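D-glycerate 3-kinase (Cryptococcus neoformans var. grubii serotype A, PDB 6CKG) probably phosphorylates D-glycerate at its 3-hydroxyl group using ATP, as a kinase with a P-loop nucleotide-binding core. Local coordinates at residues Gln31-His35 with Pro46-Val50; Leu77-Ser83 with Ile174-Glu180; Tyr258-Trp262 with Val318-Arg322; Arg263-His268 with Gly278-Glu282. All coordinates share one frame; numbering follows the deposited sequence.

Contact 1: Gln31-His35 with Pro46-Val50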
loop_
_atom_site.group_PDB
_atom_site.type_symbol
_atom_site.label_atom_id
_atom_site.label_comp_id
_atom_site.label_asym_id
_atom_site.label_seq_id
_atom_site.Cartn_x
_atom_site.Cartn_y
_atom_site.Cartn_z
ATOM N N GLN A 31 4.917 15.026 -12.963
ATOM C CA GLN A 31 4.581 15.446 -11.602
ATOM C C GLN A 31 5.795 16.047 -10.897
ATOM O O GLN A 31 5.665 17.009 -10.129
ATOM C CB GLN A 31 4.042 14.256 -10.811
ATOM C CG GLN A 31 2.628 13.805 -11.226
ATOM C CD GLN A 31 1.581 14.844 -10.924
ATOM O OE1 GLN A 31 1.672 15.549 -9.917
ATOM N NE2 GLN A 31 0.575 14.961 -11.805
ATOM N N LEU A 32 6.982 15.484 -11.134
ATOM C CA LEU A 32 8.197 16.059 -10.557
ATOM C C LEU A 32 8.431 17.479 -11.070
ATOM O O LEU A 32 8.795 18.374 -10.295
ATOM C CB LEU A 32 9.406 15.174 -10.867
ATOM C CG LEU A 32 10.785 15.664 -10.355
ATOM C CD1 LEU A 32 10.786 15.835 -8.831
ATOM C CD2 LEU A 32 11.903 14.711 -10.757
ATOM N N ALA A 33 8.219 17.705 -12.367
ATOM C CA ALA A 33 8.413 19.046 -12.922
ATOM C C ALA A 33 7.418 20.044 -12.336
ATOM O O ALA A 33 7.790 21.181 -12.031
ATOM C CB ALA A 33 8.313 19.018 -14.449
ATOM N N ARG A 34 6.152 19.644 -12.173
ATOM C CA ARG A 34 5.170 20.519 -11.536
ATOM C C ARG A 34 5.562 20.823 -10.095
ATOM O O ARG A 34 5.519 21.976 -9.652
ATOM C CB ARG A 34 3.780 19.869 -11.583
ATOM C CG ARG A 34 2.672 20.696 -10.936
ATOM C CD ARG A 34 1.491 19.826 -10.497
ATOM N NE ARG A 34 1.944 18.619 -9.805
ATOM C CZ ARG A 34 2.459 18.606 -8.578
ATOM N NH1 ARG A 34 2.578 19.739 -7.893
ATOM N NH2 ARG A 34 2.857 17.458 -8.031
ATOM N N HIS A 35 5.918 19.780 -9.343
ATOM C CA HIS A 35 6.401 19.913 -7.970
ATOM C C HIS A 35 7.541 20.922 -7.870
ATOM O O HIS A 35 7.528 21.807 -7.008
ATOM C CB HIS A 35 6.832 18.519 -7.496
ATOM C CG HIS A 35 7.326 18.440 -6.083
ATOM N ND1 HIS A 35 6.516 18.658 -4.987
ATOM C CD2 HIS A 35 8.532 18.072 -5.589
ATOM C CE1 HIS A 35 7.215 18.470 -3.881
ATOM N NE2 HIS A 35 8.442 18.116 -4.219
ATOM N N PRO A 46 11.708 19.390 -1.609
ATOM C CA PRO A 46 11.689 18.027 -1.079
ATOM C C PRO A 46 11.510 17.017 -2.197
ATOM O O PRO A 46 11.114 17.389 -3.316
ATOM C CB PRO A 46 10.472 18.025 -0.137
ATOM C CG PRO A 46 10.015 19.442 -0.047
ATOM C CD PRO A 46 10.488 20.137 -1.266
ATOM N N PRO A 47 11.786 15.735 -1.937
ATOM C CA PRO A 47 11.401 14.694 -2.902
ATOM C C PRO A 47 9.905 14.752 -3.183
ATOM O O PRO A 47 9.102 15.061 -2.300
ATOM C CB PRO A 47 11.763 13.382 -2.193
ATOM C CG PRO A 47 12.595 13.759 -1.019
ATOM C CD PRO A 47 12.298 15.170 -0.673
ATOM N N LEU A 48 9.542 14.443 -4.426
ATOM C CA LEU A 48 8.155 14.173 -4.775
ATOM C C LEU A 48 7.756 12.841 -4.164
ATOM O O LEU A 48 8.424 11.834 -4.401
ATOM C CB LEU A 48 7.995 14.123 -6.295
ATOM C CG LEU A 48 6.619 13.730 -6.836
ATOM C CD1 LEU A 48 5.635 14.902 -6.666
ATOM C CD2 LEU A 48 6.726 13.314 -8.320
ATOM N N VAL A 49 6.681 12.819 -3.378
ATOM C CA VAL A 49 6.185 11.572 -2.794
ATOM C C VAL A 49 5.091 11.022 -3.705
ATOM O O VAL A 49 4.016 11.617 -3.838
ATOM C CB VAL A 49 5.647 11.761 -1.368
ATOM C CG1 VAL A 49 5.190 10.410 -0.815
ATOM C CG2 VAL A 49 6.699 12.381 -0.458
ATOM N N VAL A 50 5.353 9.866 -4.301
ATOM C CA VAL A 50 4.400 9.176 -5.158
ATOM C C VAL A 50 3.804 8.027 -4.352
ATOM O O VAL A 50 4.496 7.048 -4.065
ATOM C CB VAL A 50 5.077 8.652 -6.433
ATOM C CG1 VAL A 50 4.061 8.015 -7.358
ATOM C CG2 VAL A 50 5.858 9.770 -7.150
#
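H35 and L48 join helix 19-38 to the first residues of strand 48-53, an inner strand of the main, mostly parallel sheet, which runs on into the P-loop. The short segments of helix and strand run roughly antiparallel, at 142°, with axes 9.3 Å apart. L48 points into the helix and splits its isobutyl group between two sites. Its CD2 sits 3.8 Å from CB of Q31 and also touches N of L32, whereas CD1 lies under the imidazole, 3.9 Å from CB of H35. The H35 ring also rests over the strand backbone, with CA of L48 4.2 Å from the ring centroid and near the ring normal. With CG of H35 anti to the backbone N (chi1 -178°), the imidazole extends past L48 toward the loop before the strand. There NE2 donates to O of P46 at 2.9 Å; the oxygen lies in the ring plane, yet the donor sits 48° above the carbonyl plane. One turn back, OE1 of Q31 takes two bonds from R34, from NH2 at 2.9 Å and NE at 3.1 Å. This side-on grip fixes the amide while NH2 of R34 passes near CD1 of L48. Beyond the helix, L48 meets C247 of strand 247-253. The arrangement is that of a helix packed on the sheet of an alpha/beta P-loop kinase fold, a histidine tying its C-terminal part to the strand entrance.

Contact 2: Leu77-Ser83 with Ile174-Glu180. With EDO (1,2-ethanediol), chain C; EDO (1,2-ethanediol), chain D.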
loop_
_atom_site.group_PDB
_atom_site.type_symbol
_atom_site.label_atom_id
_atom_site.label_comp_id
_atom_site.label_asym_id
_atom_site.label_seq_id
_atom_site.Cartn_x
_atom_site.Cartn_y
_atom_site.Cartn_z
ATOM N N LEU A 77 17.361 10.023 -12.202
ATOM C CA LEU A 77 16.772 10.360 -10.913
ATOM C C LEU A 77 17.378 9.526 -9.787
ATOM O O LEU A 77 17.901 8.428 -9.995
ATOM C CB LEU A 77 15.258 10.154 -10.935
ATOM C CG LEU A 77 14.504 10.967 -11.997
ATOM C CD1 LEU A 77 13.027 10.754 -11.813
ATOM C CD2 LEU A 77 14.889 12.458 -11.945
ATOM N N ARG A 78 17.285 10.062 -8.572
ATOM C CA ARG A 78 17.639 9.330 -7.365
ATOM C C ARG A 78 16.343 9.019 -6.624
ATOM O O ARG A 78 15.548 9.925 -6.342
ATOM C CB ARG A 78 18.605 10.124 -6.489
ATOM C CG ARG A 78 19.944 10.421 -7.158
ATOM C CD ARG A 78 20.808 11.349 -6.312
ATOM N NE ARG A 78 21.201 10.749 -5.037
ATOM C CZ ARG A 78 22.197 9.876 -4.895
ATOM N NH1 ARG A 78 22.901 9.491 -5.953
ATOM N NH2 ARG A 78 22.489 9.375 -3.699
ATOM N N LEU A 79 16.121 7.741 -6.343
ATOM C CA LEU A 79 14.872 7.257 -5.781
ATOM C C LEU A 79 15.101 6.613 -4.422
ATOM O O LEU A 79 16.177 6.072 -4.134
ATOM C CB LEU A 79 14.195 6.241 -6.710
ATOM C CG LEU A 79 13.235 6.903 -7.701
ATOM C CD1 LEU A 79 14.028 7.349 -8.899
ATOM C CD2 LEU A 79 12.065 6.025 -8.122
ATOM N N ALA A 80 14.074 6.688 -3.593
ATOM C CA ALA A 80 13.981 5.903 -2.370
ATOM C C ALA A 80 12.598 5.286 -2.371
ATOM O O ALA A 80 11.650 5.908 -2.861
ATOM C CB ALA A 80 14.184 6.751 -1.105
ATOM N N THR A 81 12.479 4.064 -1.855
ATOM C CA THR A 81 11.192 3.374 -1.825
ATOM C C THR A 81 10.818 2.995 -0.399
ATOM O O THR A 81 11.651 2.457 0.345
ATOM C CB THR A 81 11.213 2.119 -2.695
ATOM O OG1 THR A 81 11.427 2.487 -4.057
ATOM C CG2 THR A 81 9.862 1.379 -2.585
ATOM N N MET A 82 9.566 3.279 -0.024
ATOM C CA MET A 82 8.944 2.773 1.197
ATOM C C MET A 82 7.828 1.810 0.813
ATOM O O MET A 82 6.907 2.183 0.073
ATOM C CB MET A 82 8.372 3.910 2.051
ATOM C CG MET A 82 9.396 4.611 2.900
ATOM S SD MET A 82 8.752 6.061 3.745
ATOM C CE MET A 82 7.379 5.350 4.681
ATOM N N SER A 83 7.904 0.580 1.312
ATOM C CA SER A 83 6.853 -0.410 1.132
ATOM C C SER A 83 6.114 -0.589 2.453
ATOM O O SER A 83 6.744 -0.808 3.490
ATOM C CB SER A 83 7.436 -1.742 0.667
ATOM O OG SER A 83 8.203 -1.555 -0.495
ATOM N N ILE A 174 17.350 13.190 -2.911
ATOM C CA ILE A 174 16.387 12.258 -3.485
ATOM C C ILE A 174 15.390 13.062 -4.318
ATOM O O ILE A 174 14.830 14.056 -3.836
ATOM C CB ILE A 174 15.656 11.449 -2.392
ATOM C CG1 ILE A 174 16.624 10.526 -1.639
ATOM C CG2 ILE A 174 14.507 10.635 -2.972
ATOM C CD1 ILE A 174 17.283 9.470 -2.510
ATOM N N ASP A 175 15.165 12.629 -5.560
ATOM C CA ASP A 175 14.159 13.278 -6.403
ATOM C C ASP A 175 12.751 12.801 -6.082
ATOM O O ASP A 175 11.801 13.600 -6.086
ATOM C CB ASP A 175 14.449 13.006 -7.880
ATOM C CG ASP A 175 15.787 13.567 -8.328
ATOM O OD1 ASP A 175 15.915 14.803 -8.445
ATOM O OD2 ASP A 175 16.708 12.767 -8.561
ATOM N N VAL A 176 12.587 11.498 -5.853
ATOM C CA VAL A 176 11.267 10.870 -5.813
ATOM C C VAL A 176 11.272 9.811 -4.726
ATOM O O VAL A 176 12.209 9.013 -4.639
ATOM C CB VAL A 176 10.905 10.234 -7.170
ATOM C CG1 VAL A 176 9.591 9.441 -7.074
ATOM C CG2 VAL A 176 10.827 11.302 -8.263
ATOM N N VAL A 177 10.231 9.806 -3.899
ATOM C CA VAL A 177 9.958 8.723 -2.962
ATOM C C VAL A 177 8.750 7.959 -3.482
ATOM O O VAL A 177 7.690 8.550 -3.719
ATOM C CB VAL A 177 9.713 9.247 -1.537
ATOM C CG1 VAL A 177 9.187 8.121 -0.606
ATOM C CG2 VAL A 177 11.011 9.840 -0.968
ATOM N N ILE A 178 8.926 6.660 -3.709
ATOM C CA ILE A 178 7.813 5.765 -3.998
ATOM C C ILE A 178 7.355 5.165 -2.671
ATOM O O ILE A 178 8.140 4.510 -1.971
ATOM C CB ILE A 178 8.222 4.667 -4.993
ATOM C CG1 ILE A 178 8.820 5.266 -6.268
ATOM C CG2 ILE A 178 7.023 3.763 -5.331
ATOM C CD1 ILE A 178 7.861 6.097 -7.052
ATOM N N PHE A 179 6.096 5.402 -2.306
ATOM C CA PHE A 179 5.518 4.870 -1.063
ATOM C C PHE A 179 4.328 3.993 -1.443
ATOM O O PHE A 179 3.251 4.504 -1.767
ATOM C CB PHE A 179 5.116 6.001 -0.118
ATOM C CG PHE A 179 4.399 5.530 1.160
ATOM C CD1 PHE A 179 4.637 4.271 1.696
ATOM C CD2 PHE A 179 3.482 6.360 1.798
ATOM C CE1 PHE A 179 3.967 3.840 2.861
ATOM C CE2 PHE A 179 2.820 5.947 2.959
ATOM C CZ PHE A 179 3.079 4.680 3.492
ATOM N N GLU A 180 4.525 2.676 -1.431
ATOM C CA GLU A 180 3.569 1.742 -2.003
ATOM C C GLU A 180 2.985 0.822 -0.939
ATOM O O GLU A 180 3.582 0.588 0.116
ATOM C CB GLU A 180 4.220 0.894 -3.090
ATOM C CG GLU A 180 5.436 0.152 -2.620
ATOM C CD GLU A 180 5.315 -1.331 -2.853
ATOM O OE1 GLU A 180 4.167 -1.823 -2.939
ATOM O OE2 GLU A 180 6.365 -2.000 -2.947
HETATM C C1 EDO C . 12.814 -0.591 2.891
HETATM O O1 EDO C . 12.701 -1.973 3.291
HETATM C C2 EDO C . 11.498 0.122 3.182
HETATM O O2 EDO C . 10.458 -0.490 2.406
HETATM C C1 EDO D . 1.248 -2.944 -7.072
HETATM O O1 EDO D . 0.272 -3.986 -6.966
HETATM C C2 EDO D . 2.105 -2.883 -5.810
HETATM O O2 EDO D . 1.560 -1.937 -4.882
#
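L79 and I178 meet on one face of a parallel strand pair, CD2 of L79 lying 3.8 Å from CG1 of I178, while CG of L79 runs alongside CB of V176. The opposite face carries A80, V177, M82 and F179. Here CE of M82 reaches over one face of the F179 ring, near its rim, and SD stays 5.3 Å from the ring centroid in a distant Met-aromatic contact. The bend at the end of the methionine chain (chi3 57°) turns this methyl group back over the ring. Between the two faces, strands 79-83 and 176-180 run 15° apart and are laced by alternating backbone bonds. M82 is bonded twice to the neighbouring strand: its N donates to O of I178 at 2.7 Å and its O receives N of E180 at 2.9 Å. At the start of the pair, OD2 of D175 accepts N of R78 at 2.8 Å through its anti lone pair, and O of R78 takes N of D175 in return; OD1 of D175 forms a salt bridge with R36. At the other end OG of S83 lies 3.1 Å from OE2 of E180. Two 1,2-ethanediol molecules, probably from the crystallisation liquor, bond there, one to N of S83 and the other to OE1 of E180. Strand 79-83 lies at one edge of the main sheet, and 176-180 continues the sheet into strand 48-53. Helix 63-75 packs on L79 and T81, and helix 118-129 covers A80, M82 and F179.

Contact 3: Tyr258-Trp262 with Val318-Arg322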
loop_
_atom_site.group_PDB
_atom_site.type_symbol
_atom_site.label_atom_id
_atom_site.label_comp_id
_atom_site.label_asym_id
_atom_site.label_seq_id
_atom_site.Cartn_x
_atom_site.Cartn_y
_atom_site.Cartn_z
ATOM N N TYR A 258 -10.313 -10.765 -9.364
ATOM C CA TYR A 258 -8.971 -11.076 -9.851
ATOM C C TYR A 258 -7.989 -11.266 -8.702
ATOM O O TYR A 258 -7.029 -12.032 -8.830
ATOM C CB TYR A 258 -8.459 -9.965 -10.781
ATOM C CG TYR A 258 -9.273 -9.700 -12.042
ATOM C CD1 TYR A 258 -10.379 -10.483 -12.377
ATOM C CD2 TYR A 258 -8.924 -8.662 -12.901
ATOM C CE1 TYR A 258 -11.111 -10.230 -13.518
ATOM C CE2 TYR A 258 -9.651 -8.405 -14.048
ATOM C CZ TYR A 258 -10.741 -9.190 -14.351
ATOM O OH TYR A 258 -11.457 -8.928 -15.496
ATOM N N VAL A 259 -8.214 -10.596 -7.570
ATOM C CA VAL A 259 -7.223 -10.612 -6.495
ATOM C C VAL A 259 -7.004 -12.029 -5.979
ATOM O O VAL A 259 -5.862 -12.443 -5.735
ATOM C CB VAL A 259 -7.645 -9.654 -5.367
ATOM C CG1 VAL A 259 -6.648 -9.705 -4.227
ATOM C CG2 VAL A 259 -7.778 -8.233 -5.902
ATOM N N TRP A 260 -8.090 -12.795 -5.810
ATOM C CA TRP A 260 -7.972 -14.207 -5.450
ATOM C C TRP A 260 -7.175 -14.974 -6.497
ATOM O O TRP A 260 -6.263 -15.741 -6.168
ATOM C CB TRP A 260 -9.357 -14.848 -5.314
ATOM C CG TRP A 260 -10.069 -14.661 -4.010
ATOM C CD1 TRP A 260 -9.791 -15.279 -2.819
ATOM C CD2 TRP A 260 -11.221 -13.839 -3.776
ATOM N NE1 TRP A 260 -10.684 -14.870 -1.852
ATOM C CE2 TRP A 260 -11.572 -13.987 -2.414
ATOM C CE3 TRP A 260 -11.982 -12.981 -4.581
ATOM C CZ2 TRP A 260 -12.651 -13.311 -1.843
ATOM C CZ3 TRP A 260 -13.051 -12.311 -4.011
ATOM C CH2 TRP A 260 -13.376 -12.480 -2.656
ATOM N N THR A 261 -7.543 -14.806 -7.769
ATOM C CA THR A 261 -6.890 -15.544 -8.844
ATOM C C THR A 261 -5.402 -15.210 -8.915
ATOM O O THR A 261 -4.556 -16.106 -9.008
ATOM C CB THR A 261 -7.582 -15.230 -10.169
ATOM O OG1 THR A 261 -8.974 -15.556 -10.066
ATOM C CG2 THR A 261 -6.942 -16.017 -11.310
ATOM N N TRP A 262 -5.067 -13.918 -8.863
ATOM C CA TRP A 262 -3.670 -13.495 -8.910
ATOM C C TRP A 262 -2.880 -14.037 -7.722
ATOM O O TRP A 262 -1.758 -14.530 -7.880
ATOM C CB TRP A 262 -3.593 -11.971 -8.941
ATOM C CG TRP A 262 -4.018 -11.355 -10.232
ATOM C CD1 TRP A 262 -4.029 -11.943 -11.463
ATOM C CD2 TRP A 262 -4.496 -10.016 -10.419
ATOM N NE1 TRP A 262 -4.485 -11.050 -12.408
ATOM C CE2 TRP A 262 -4.774 -9.859 -11.791
ATOM C CE3 TRP A 262 -4.708 -8.933 -9.560
ATOM C CZ2 TRP A 262 -5.262 -8.665 -12.324
ATOM C CZ3 TRP A 262 -5.194 -7.749 -10.089
ATOM C CH2 TRP A 262 -5.471 -7.628 -11.461
ATOM N N VAL A 318 -6.806 -2.767 -15.383
ATOM C CA VAL A 318 -6.160 -3.933 -15.975
ATOM C C VAL A 318 -7.132 -5.109 -16.027
ATOM O O VAL A 318 -8.055 -5.225 -15.210
ATOM C CB VAL A 318 -4.878 -4.308 -15.197
ATOM C CG1 VAL A 318 -3.865 -3.169 -15.255
ATOM C CG2 VAL A 318 -5.210 -4.645 -13.759
ATOM N N ASN A 319 -6.923 -5.990 -17.010
ATOM C CA ASN A 319 -7.709 -7.211 -17.098
ATOM C C ASN A 319 -7.010 -8.310 -16.297
ATOM O O ASN A 319 -6.004 -8.071 -15.624
ATOM C CB ASN A 319 -7.956 -7.611 -18.560
ATOM C CG ASN A 319 -6.672 -7.887 -19.341
ATOM O OD1 ASN A 319 -5.597 -8.087 -18.773
ATOM N ND2 ASN A 319 -6.793 -7.907 -20.666
ATOM N N ILE A 320 -7.538 -9.535 -16.369
ATOM C CA ILE A 320 -7.018 -10.607 -15.529
ATOM C C ILE A 320 -5.613 -11.008 -15.952
ATOM O O ILE A 320 -4.844 -11.525 -15.133
ATOM C CB ILE A 320 -7.975 -11.816 -15.530
ATOM C CG1 ILE A 320 -7.628 -12.761 -14.373
ATOM C CG2 ILE A 320 -7.933 -12.540 -16.873
ATOM C CD1 ILE A 320 -8.840 -13.429 -13.732
ATOM N N LYS A 321 -5.244 -10.761 -17.206
ATOM C CA LYS A 321 -3.876 -10.977 -17.649
ATOM C C LYS A 321 -2.970 -9.800 -17.328
ATOM O O LYS A 321 -1.857 -9.730 -17.856
ATOM C CB LYS A 321 -3.850 -11.266 -19.150
ATOM C CG LYS A 321 -4.557 -12.558 -19.539
ATOM C CD LYS A 321 -4.692 -12.661 -21.047
ATOM C CE LYS A 321 -4.014 -13.900 -21.584
ATOM N NZ LYS A 321 -4.143 -13.973 -23.068
ATOM N N ARG A 322 -3.434 -8.880 -16.482
ATOM C CA ARG A 322 -2.671 -7.723 -16.021
ATOM C C ARG A 322 -2.336 -6.763 -17.151
ATOM O O ARG A 322 -1.463 -5.908 -16.996
ATOM C CB ARG A 322 -1.391 -8.148 -15.292
ATOM C CG ARG A 322 -1.642 -9.095 -14.136
ATOM C CD ARG A 322 -0.332 -9.565 -13.530
ATOM N NE ARG A 322 -0.537 -10.387 -12.336
ATOM C CZ ARG A 322 -0.704 -11.706 -12.355
ATOM N NH1 ARG A 322 -0.875 -12.367 -11.218
ATOM N NH2 ARG A 322 -0.698 -12.363 -13.512
HETATM O O HOH W 1 -10.229 -10.004 -17.543
#
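An aromatic and cation-pi contact between W262 and R322 helps join the first turns of helix 258-273 to the turn linking strands 313-318 and 324-329 at the edge of the main sheet. The guanidinium of R322 lies over one face of the indole, its CZ 3.9 Å from the centroid of the five-membered ring and the two planes 29° apart. CB of Y258 covers the other face, so the indole is sandwiched. In its own plane NE1 of W262 gives an almost straight bond (177°) to O of I320, at 2.8 Å, which fixes the ring's rotation. Farther out, CH2 of W262 touches CG2 of V318 at 3.8 Å. I320 sits on the Y258 ring: its CB stands 3.9 Å above the centroid, nearly on the normal, while CD1 lies against CD1 of Y258 and also reaches CG2 of T261. A water bridges OH of Y258, at 2.6 Å, and N of I320, at 3.0 Å. The arginine is not held by the indole alone, since its NE donates to O of G57 in the P-loop sequence. N319 to R322 form a type I turn, and the whole is a beta-hairpin connection docked on a helix beside the P-loop sequence, probably the nucleotide-binding loop.

Contact 4: Arg263-His268 with Gly278-Glu282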
loop_
_atom_site.group_PDB
_atom_site.type_symbol
_atom_site.label_atom_id
_atom_site.label_comp_id
_atom_site.label_asym_id
_atom_site.label_seq_id
_atom_site.Cartn_x
_atom_site.Cartn_y
_atom_site.Cartn_z
ATOM N N ARG A 263 -3.445 -13.945 -6.515
ATOM C CA ARG A 263 -2.704 -14.395 -5.341
ATOM C C ARG A 263 -2.488 -15.901 -5.361
ATOM O O ARG A 263 -1.471 -16.387 -4.853
ATOM C CB ARG A 263 -3.425 -13.969 -4.062
ATOM C CG ARG A 263 -2.600 -14.174 -2.792
ATOM C CD ARG A 263 -1.261 -13.448 -2.869
ATOM N NE ARG A 263 -0.433 -13.673 -1.687
ATOM C CZ ARG A 263 0.330 -14.745 -1.503
ATOM N NH1 ARG A 263 0.367 -15.699 -2.425
ATOM N NH2 ARG A 263 1.057 -14.871 -0.397
ATOM N N LEU A 264 -3.424 -16.657 -5.944
ATOM C CA LEU A 264 -3.203 -18.086 -6.152
ATOM C C LEU A 264 -2.080 -18.329 -7.155
ATOM O O LEU A 264 -1.200 -19.167 -6.924
ATOM C CB LEU A 264 -4.492 -18.764 -6.618
ATOM C CG LEU A 264 -5.346 -19.381 -5.513
ATOM C CD1 LEU A 264 -6.584 -20.044 -6.096
ATOM C CD2 LEU A 264 -4.526 -20.383 -4.718
ATOM N N GLN A 265 -2.107 -17.624 -8.290
ATOM C CA GLN A 265 -1.011 -17.725 -9.255
ATOM C C GLN A 265 0.326 -17.438 -8.592
ATOM O O GLN A 265 1.309 -18.161 -8.803
ATOM C CB GLN A 265 -1.208 -16.747 -10.413
ATOM C CG GLN A 265 -2.445 -16.940 -11.268
ATOM C CD GLN A 265 -2.449 -15.974 -12.440
ATOM O OE1 GLN A 265 -1.400 -15.446 -12.812
ATOM N NE2 GLN A 265 -3.622 -15.733 -13.023
ATOM N N GLN A 266 0.381 -16.356 -7.807
ATOM C CA GLN A 266 1.618 -15.978 -7.133
ATOM C C GLN A 266 2.124 -17.105 -6.241
ATOM O O GLN A 266 3.313 -17.442 -6.265
ATOM C CB GLN A 266 1.410 -14.704 -6.310
ATOM C CG GLN A 266 2.619 -14.360 -5.425
ATOM C CD GLN A 266 2.407 -13.138 -4.539
ATOM O OE1 GLN A 266 1.633 -12.235 -4.871
ATOM N NE2 GLN A 266 3.106 -13.105 -3.404
ATOM N N GLU A 267 1.235 -17.703 -5.443
ATOM C CA GLU A 267 1.683 -18.756 -4.538
ATOM C C GLU A 267 2.134 -19.988 -5.316
ATOM O O GLU A 267 3.128 -20.631 -4.951
ATOM C CB GLU A 267 0.578 -19.106 -3.539
ATOM C CG GLU A 267 1.052 -19.917 -2.316
ATOM C CD GLU A 267 1.808 -19.073 -1.275
ATOM O OE1 GLU A 267 1.968 -17.850 -1.482
ATOM O OE2 GLU A 267 2.242 -19.636 -0.245
ATOM N N HIS A 268 1.432 -20.329 -6.404
ATOM C CA HIS A 268 1.874 -21.454 -7.220
ATOM C C HIS A 268 3.205 -21.154 -7.911
ATOM O O HIS A 268 4.086 -22.021 -7.966
ATOM C CB HIS A 268 0.791 -21.831 -8.232
ATOM C CG HIS A 268 -0.230 -22.790 -7.684
ATOM N ND1 HIS A 268 -0.275 -24.121 -8.048
ATOM C CD2 HIS A 268 -1.227 -22.616 -6.781
ATOM C CE1 HIS A 268 -1.258 -24.722 -7.401
ATOM N NE2 HIS A 268 -1.852 -23.831 -6.626
ATOM N N GLY A 278 4.802 -23.307 0.493
ATOM C CA GLY A 278 3.865 -22.201 0.429
ATOM C C GLY A 278 2.498 -22.634 0.910
ATOM O O GLY A 278 2.273 -23.797 1.261
ATOM N N MET A 279 1.577 -21.673 0.915
ATOM C CA MET A 279 0.217 -21.954 1.345
ATOM C C MET A 279 -0.473 -22.910 0.380
ATOM O O MET A 279 -0.188 -22.939 -0.822
ATOM C CB MET A 279 -0.594 -20.663 1.446
ATOM C CG MET A 279 -0.145 -19.720 2.537
ATOM S SD MET A 279 -1.230 -18.288 2.657
ATOM C CE MET A 279 -0.763 -17.337 1.210
ATOM N N THR A 280 -1.393 -23.701 0.924
ATOM C CA THR A 280 -2.305 -24.465 0.093
ATOM C C THR A 280 -3.312 -23.522 -0.566
ATOM O O THR A 280 -3.468 -22.359 -0.176
ATOM C CB THR A 280 -3.029 -25.512 0.931
ATOM O OG1 THR A 280 -3.954 -24.856 1.803
ATOM C CG2 THR A 280 -2.025 -26.296 1.769
ATOM N N ASP A 281 -4.006 -24.028 -1.585
ATOM C CA ASP A 281 -5.021 -23.204 -2.229
ATOM C C ASP A 281 -6.056 -22.725 -1.216
ATOM O O ASP A 281 -6.426 -21.545 -1.207
ATOM C CB ASP A 281 -5.686 -23.974 -3.368
ATOM C CG ASP A 281 -4.783 -24.130 -4.566
ATOM O OD1 ASP A 281 -3.631 -23.648 -4.503
ATOM O OD2 ASP A 281 -5.216 -24.732 -5.573
ATOM N N GLU A 282 -6.506 -23.612 -0.328
ATOM C CA GLU A 282 -7.495 -23.200 0.661
ATOM C C GLU A 282 -6.925 -22.139 1.591
ATOM O O GLU A 282 -7.607 -21.163 1.923
ATOM C CB GLU A 282 -8.001 -24.412 1.450
#
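E267 swings its carboxylate toward M279 by setting CG anti to the backbone N (chi1 -164°) and then bending at chi2 (76°), which lifts OE2 off helix 258-273 to the backbone ahead of helix 281-298. OE2 accepts N of M279 at a modelled 2.4 Å, so short that the details of this bond are doubtful. The other oxygen is held from within the helix. R263 approaches end-on, NH1 lying 2.8 Å and NH2 3.3 Å from OE1 of E267, both from the same face of the carboxylate, in a salt bridge that positions this buried acid for M279. The methionine completes the cluster: its CE comes over a face of the R263 guanidinium, 3.5 Å from NH2. At the next residue of the helix, NE2 of H268 donates to OD1 of D281 at 2.8 Å. The bond uses the syn lone pair and stays close to the imidazole plane, with ring and carboxylate turned 47° against each other. The same OD1 has CD2 of L264 beside it at 3.4 Å, so the aspartate is met by both an apolar and a polar group. T280 occupies the N-cap of helix 281-298, its OG1 accepting from N of Q283. Behind this surface contact, R263 packs on F287 and I288, while L264 and M279 share V284, so the two consecutive helices are joined across the connection between them.

How the contacts relate
The four contacts form two touching pairs. Contacts 1 and 2 share the main sheet: strand 48-53 lies beside 176-180, with N of V50 2.7 Å from O of V177, and 79-83 completes the edge. Contacts 3 and 4 share helix 258-273 and lie 14 Å apart between centres; NH2 of R322 in contact 3 meets OE1 of Q265 in contact 4 at 3.2 Å. Contacts 1 and 4 sit on opposite sides of the chain's centre, about 37 Å between centres. The P-loop sequence, probably part of the ATP site, follows strand 48-53, whose start belongs to contact 1, and contact 3 approaches the same sequence through R322.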